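Local coordinates for ThiS/MoaD family protein (Amycolatopsis orientalis, PDB 4N6E), which probably serves as a sulfur-carrier protein of the ubiquitin-like ThiS/MoaD family, delivering sulfur to the thiosugar synthase BexX with which it forms a complex, at residues I7-I10 against L11-H14; T27-E30 against I31-V35. All blocks are in the same frame, centred on the assembly; numbering follows the deposited sequence.

Contact 1: I7-I10 against L11-H14; sequences IPTI and LRTH
R12 swings back along I7-P8-T9 because its CG stands beside its own backbone N (chi1 -59°) and the chain then runs extended from CG to NE, carrying the guanidinium to the carbonyl of I7. L11, with its CG likewise beside the backbone N (chi1 -64°), turns the isobutyl group onto the ring of P8. NE of R12 donates to O of I7 over 3.3 Å; that oxygen lies at the edge of the guanidinium, in its plane, whereas the N-H arrives from above the carbonyl plane. NH1 adds a weak second bond to the same oxygen. T9 lies over one face of the guanidinium, its OG1 above the centre and 3.5 Å from R12 CZ. With R12 cut back to an alanine, O of I7 would probably lose both donors and T9 OG1 the flat group beneath it. The backbone makes a short 3-10-like turn: L11 N binds P8 O at 2.7 Å and R12 N binds T9 O at 3.1 Å. On the apolar side, P8 CG meets L11 CD1 at 3.6 Å, and I7 CG2 lies 3.8 Å from L11 CB, the two side chains crossing at about a right angle. Farther on, L11 O accepts from both N and ND1 of H14, lying in the imidazole plane, 3.2 Å from ND1. P8 also packs on I83 and P85 of strand 80-88, while T9 N bonds to a side chain of another protein chain. The arrangement is a compact turn in the loop joining strands 3-6 and 20-23, the first beta-hairpin of the ubiquitin-like fold.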
ATOM      1  N   ILE B   7      -9.498  11.672  43.180  1.00 66.22           N
ATOM      2  CA  ILE B   7      -9.167  12.522  42.037  1.00 65.09           C
ATOM      3  C   ILE B   7      -8.549  11.639  40.961  1.00 63.99           C
ATOM      4  O   ILE B   7      -7.713  10.790  41.278  1.00 66.70           O
ATOM      5  CB  ILE B   7      -8.157  13.633  42.399  1.00 64.67           C
ATOM      6  CG1 ILE B   7      -8.465  14.232  43.775  1.00 67.92           C
ATOM      7  CG2 ILE B   7      -8.150  14.728  41.336  1.00 63.01           C
ATOM      8  CD1 ILE B   7      -9.864  14.801  43.917  1.00 70.00           C
ATOM      9  N   PRO B   8      -8.966  11.814  39.693  1.00 60.65           N
ATOM     10  CA  PRO B   8      -8.279  11.133  38.598  1.00 59.71           C
ATOM     11  C   PRO B   8      -6.960  11.831  38.200  1.00 57.59           C
ATOM     12  O   PRO B   8      -6.876  13.069  38.174  1.00 48.66           O
ATOM     13  CB  PRO B   8      -9.294  11.197  37.460  1.00 58.64           C
ATOM     14  CG  PRO B   8     -10.022  12.463  37.709  1.00 60.20           C
ATOM     15  CD  PRO B   8     -10.114  12.597  39.206  1.00 60.58           C
ATOM     16  N   THR B   9      -5.957  11.011  37.885  1.00 58.47           N
ATOM     17  CA  THR B   9      -4.604  11.458  37.543  1.00 59.19           C
ATOM     18  C   THR B   9      -4.562  12.799  36.825  1.00 60.74           C
ATOM     19  O   THR B   9      -3.800  13.700  37.198  1.00 59.78           O
ATOM     20  CB  THR B   9      -3.893  10.395  36.681  1.00 60.08           C
ATOM     21  OG1 THR B   9      -3.911   9.137  37.372  1.00 61.08           O
ATOM     22  CG2 THR B   9      -2.437  10.784  36.399  1.00 60.58           C
ATOM     23  N   ILE B  10      -5.421  12.937  35.825  1.00 63.48           N
ATOM     24  CA  ILE B  10      -5.373  14.062  34.898  1.00 66.96           C
ATOM     25  C   ILE B  10      -5.711  15.394  35.590  1.00 69.72           C
ATOM     26  O   ILE B  10      -5.327  16.455  35.102  1.00 72.03           O
ATOM     27  CB  ILE B  10      -6.298  13.835  33.669  1.00 72.12           C
ATOM     28  CG1 ILE B  10      -6.301  12.351  33.215  1.00 73.81           C
ATOM     29  CG2 ILE B  10      -5.864  14.733  32.505  1.00 74.25           C
ATOM     30  CD1 ILE B  10      -7.379  11.449  33.806  1.00 70.60           C
ATOM     31  N   LEU B  11      -6.407  15.330  36.730  1.00 72.29           N
ATOM     32  CA  LEU B  11      -6.800  16.525  37.499  1.00 72.25           C
ATOM     33  C   LEU B  11      -5.972  16.762  38.770  1.00 69.91           C
ATOM     34  O   LEU B  11      -6.143  17.781  39.444  1.00 69.89           O
ATOM     35  CB  LEU B  11      -8.272  16.418  37.889  1.00 73.78           C
ATOM     36  CG  LEU B  11      -9.280  16.404  36.744  1.00 73.63           C
ATOM     37  CD1 LEU B  11     -10.640  15.954  37.249  1.00 75.63           C
ATOM     38  CD2 LEU B  11      -9.382  17.781  36.107  1.00 74.42           C
ATOM     39  N   ARG B  12      -5.069  15.837  39.082  1.00 67.13           N
ATOM     40  CA  ARG B  12      -4.221  15.951  40.267  1.00 66.54           C
ATOM     41  C   ARG B  12      -3.267  17.169  40.225  1.00 70.37           C
ATOM     42  O   ARG B  12      -2.676  17.531  41.240  1.00 70.50           O
ATOM     43  CB  ARG B  12      -3.447  14.645  40.489  1.00 62.88           C
ATOM     44  CG  ARG B  12      -4.354  13.436  40.675  1.00 60.79           C
ATOM     45  CD  ARG B  12      -3.597  12.144  40.949  1.00 61.07           C
ATOM     46  NE  ARG B  12      -4.485  10.977  40.860  1.00 63.39           N
ATOM     47  CZ  ARG B  12      -4.090   9.701  40.823  1.00 64.94           C
ATOM     48  NH1 ARG B  12      -4.990   8.729  40.742  1.00 63.45           N
ATOM     49  NH2 ARG B  12      -2.803   9.379  40.880  1.00 68.13           N
ATOM     50  N   THR B  13      -3.124  17.796  39.057  1.00 74.09           N
ATOM     51  CA  THR B  13      -2.482  19.108  38.946  1.00 76.11           C
ATOM     52  C   THR B  13      -3.057  20.078  39.981  1.00 80.72           C
ATOM     53  O   THR B  13      -2.306  20.761  40.676  1.00 86.82           O
ATOM     54  CB  THR B  13      -2.686  19.731  37.542  1.00 75.96           C
ATOM     55  OG1 THR B  13      -2.671  18.705  36.544  1.00 75.01           O
ATOM     56  CG2 THR B  13      -1.597  20.760  37.228  1.00 75.56           C
ATOM     57  N   HIS B  14      -4.384  20.111  40.095  1.00 81.75           N
ATOM     58  CA  HIS B  14      -5.077  21.088  40.949  1.00 80.69           C
ATOM     59  C   HIS B  14      -5.041  20.726  42.433  1.00 79.52           C
ATOM     60  O   HIS B  14      -5.207  21.603  43.278  1.00 81.24           O
ATOM     61  CB  HIS B  14      -6.535  21.240  40.526  1.00 80.45           C
ATOM     62  CG  HIS B  14      -6.717  21.569  39.079  1.00 82.96           C
ATOM     63  ND1 HIS B  14      -6.678  20.612  38.086  1.00 85.46           N
ATOM     64  CD2 HIS B  14      -6.955  22.746  38.456  1.00 81.95           C
ATOM     65  CE1 HIS B  14      -6.878  21.187  36.913  1.00 82.84           C
ATOM     66  NE2 HIS B  14      -7.050  22.482  37.110  1.00 82.55           N
TER

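Contact 2: T27-E30 against I31-V35; sequences TVLE and IIDDV
V28 and I32 lie side by side on the buried flank of the first turns of helix 28-38, the helix that packs on the sheet of this ubiquitin-like fold, and a capping box between T27 and E30 starts it. V28 CG1, anti to the backbone N (chi1 165°), reaches along the helix to I32 CD1 at 3.9 Å. Next to this pair, I31 sends its side chain against V3 and V5 of strand 3-6, while V28 meets V65 and A73. This flank is closely packed, with V28, I31 and I32 all buried in the protein.

The other flank is polar and more open to solvent. L29 and D33 touch lightly there, L29 CD1 standing 4.0 Å from D33 OD2; the carboxylate makes a salt bridge through OD1 with K43 of helix 42-46. D34 turns its carboxylate from E30 toward K24, whose backbone N binds OD2. At the first turn E30 N donates to T27 OG1 at 3.1 Å, giving an otherwise spare N-H a partner. With CG beside the backbone N (chi1 -72°), the extended E30 side chain runs back toward the helix start. The return bond of the box, T27 N to E30 OE1, is weak; OE1 also accepts from A26 N. The backbone bond from D33 N to L29 O is nearly straight, 168° at the hydrogen.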
ATOM      1  N   THR B  27     -24.569  17.609  50.274  1.00 61.15           N
ATOM      2  CA  THR B  27     -24.831  17.410  48.858  1.00 61.67           C
ATOM      3  C   THR B  27     -23.508  17.210  48.117  1.00 63.57           C
ATOM      4  O   THR B  27     -22.436  17.363  48.693  1.00 63.68           O
ATOM      5  CB  THR B  27     -25.573  18.606  48.224  1.00 65.18           C
ATOM      6  OG1 THR B  27     -24.778  19.791  48.345  1.00 65.54           O
ATOM      7  CG2 THR B  27     -26.932  18.828  48.877  1.00 64.65           C
ATOM      8  N   VAL B  28     -23.595  16.849  46.840  1.00 63.08           N
ATOM      9  CA  VAL B  28     -22.418  16.740  45.991  1.00 59.85           C
ATOM     10  C   VAL B  28     -21.776  18.109  45.854  1.00 59.63           C
ATOM     11  O   VAL B  28     -20.555  18.223  45.888  1.00 56.28           O
ATOM     12  CB  VAL B  28     -22.778  16.201  44.583  1.00 58.29           C
ATOM     13  CG1 VAL B  28     -21.644  16.430  43.590  1.00 56.83           C
ATOM     14  CG2 VAL B  28     -23.124  14.726  44.656  1.00 57.27           C
ATOM     15  N   LEU B  29     -22.612  19.136  45.692  1.00 59.20           N
ATOM     16  CA  LEU B  29     -22.147  20.492  45.418  1.00 60.58           C
ATOM     17  C   LEU B  29     -21.429  21.116  46.612  1.00 63.91           C
ATOM     18  O   LEU B  29     -20.530  21.947  46.442  1.00 66.39           O
ATOM     19  CB  LEU B  29     -23.320  21.379  44.995  1.00 60.56           C
ATOM     20  CG  LEU B  29     -23.049  22.873  44.791  1.00 60.98           C
ATOM     21  CD1 LEU B  29     -21.922  23.107  43.794  1.00 60.76           C
ATOM     22  CD2 LEU B  29     -24.324  23.578  44.339  1.00 61.00           C
ATOM     23  N   GLU B  30     -21.830  20.723  47.815  1.00 62.92           N
ATOM     24  CA  GLU B  30     -21.124  21.146  49.018  1.00 64.13           C
ATOM     25  C   GLU B  30     -19.745  20.497  49.055  1.00 63.24           C
ATOM     26  O   GLU B  30     -18.767  21.157  49.394  1.00 67.13           O
ATOM     27  CB  GLU B  30     -21.926  20.814  50.287  1.00 63.80           C
ATOM     28  CG  GLU B  30     -23.150  21.707  50.482  1.00 64.59           C
ATOM     29  CD  GLU B  30     -23.880  21.460  51.795  1.00 63.97           C
ATOM     30  OE1 GLU B  30     -23.848  20.321  52.317  1.00 62.69           O
ATOM     31  OE2 GLU B  30     -24.492  22.419  52.304  1.00 59.73           O
ATOM     32  N   ILE B  31     -19.665  19.220  48.689  1.00 60.90           N
ATOM     33  CA  ILE B  31     -18.382  18.503  48.647  1.00 63.92           C
ATOM     34  C   ILE B  31     -17.437  19.103  47.604  1.00 66.05           C
ATOM     35  O   ILE B  31     -16.214  19.040  47.753  1.00 69.71           O
ATOM     36  CB  ILE B  31     -18.566  17.004  48.329  1.00 63.69           C
ATOM     37  CG1 ILE B  31     -19.373  16.314  49.431  1.00 66.44           C
ATOM     38  CG2 ILE B  31     -17.220  16.312  48.151  1.00 62.82           C
ATOM     39  CD1 ILE B  31     -18.608  16.057  50.715  1.00 69.04           C
ATOM     40  N   ILE B  32     -17.998  19.680  46.549  1.00 64.74           N
ATOM     41  CA  ILE B  32     -17.184  20.308  45.524  1.00 65.63           C
ATOM     42  C   ILE B  32     -16.639  21.624  46.089  1.00 68.39           C
ATOM     43  O   ILE B  32     -15.426  21.783  46.209  1.00 72.03           O
ATOM     44  CB  ILE B  32     -17.970  20.453  44.194  1.00 62.06           C
ATOM     45  CG1 ILE B  32     -18.048  19.078  43.512  1.00 62.21           C
ATOM     46  CG2 ILE B  32     -17.317  21.462  43.257  1.00 58.93           C
ATOM     47  CD1 ILE B  32     -18.991  19.000  42.326  1.00 61.65           C
ATOM     48  N   ASP B  33     -17.540  22.532  46.464  1.00 70.64           N
ATOM     49  CA  ASP B  33     -17.184  23.825  47.081  1.00 67.48           C
ATOM     50  C   ASP B  33     -16.121  23.704  48.192  1.00 67.48           C
ATOM     51  O   ASP B  33     -15.215  24.530  48.282  1.00 65.02           O
ATOM     52  CB  ASP B  33     -18.441  24.496  47.659  1.00 65.96           C
ATOM     53  CG  ASP B  33     -19.375  25.051  46.585  1.00 65.75           C
ATOM     54  OD1 ASP B  33     -18.932  25.263  45.440  1.00 68.78           O
ATOM     55  OD2 ASP B  33     -20.564  25.287  46.892  1.00 63.93           O
ATOM     56  N   ASP B  34     -16.243  22.669  49.022  1.00 68.48           N
ATOM     57  CA  ASP B  34     -15.314  22.407  50.133  1.00 71.37           C
ATOM     58  C   ASP B  34     -13.913  22.012  49.642  1.00 77.57           C
ATOM     59  O   ASP B  34     -12.911  22.275  50.317  1.00 86.20           O
ATOM     60  CB  ASP B  34     -15.883  21.291  51.027  1.00 70.57           C
ATOM     61  CG  ASP B  34     -15.104  21.106  52.320  1.00 72.17           C
ATOM     62  OD1 ASP B  34     -14.934  22.101  53.062  1.00 71.20           O
ATOM     63  OD2 ASP B  34     -14.682  19.957  52.605  1.00 68.74           O
ATOM     64  N   VAL B  35     -13.852  21.370  48.478  1.00 80.35           N
ATOM     65  CA  VAL B  35     -12.582  20.981  47.868  1.00 79.27           C
ATOM     66  C   VAL B  35     -11.963  22.182  47.133  1.00 78.61           C
ATOM     67  O   VAL B  35     -10.753  22.389  47.201  1.00 73.32           O
ATOM     68  CB  VAL B  35     -12.762  19.740  46.952  1.00 80.06           C
ATOM     69  CG1 VAL B  35     -11.632  19.605  45.943  1.00 82.01           C
ATOM     70  CG2 VAL B  35     -12.846  18.474  47.794  1.00 77.76           C
TER

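In the fold
Contact 1 (7-14) and contact 2 (27-35) follow one another along the chain and do not touch: their centres are about 17 Å apart, their nearest atoms about 6 Å, and they lie on opposite sides of the chain's centre. The strands of the first hairpin connect them, since contact 1 forms the first part of the loop between 3-6 and 20-23, and the helix of contact 2 packs on both. Helix 42-46 also bridges the two, L11 and H14 touching R45, and L29, I32 and D33 meeting K43. Another protein chain reaches contact 1 alone, so the hairpin loop belongs to an interface within the complex, whereas contact 2 belongs to the body of the carrier.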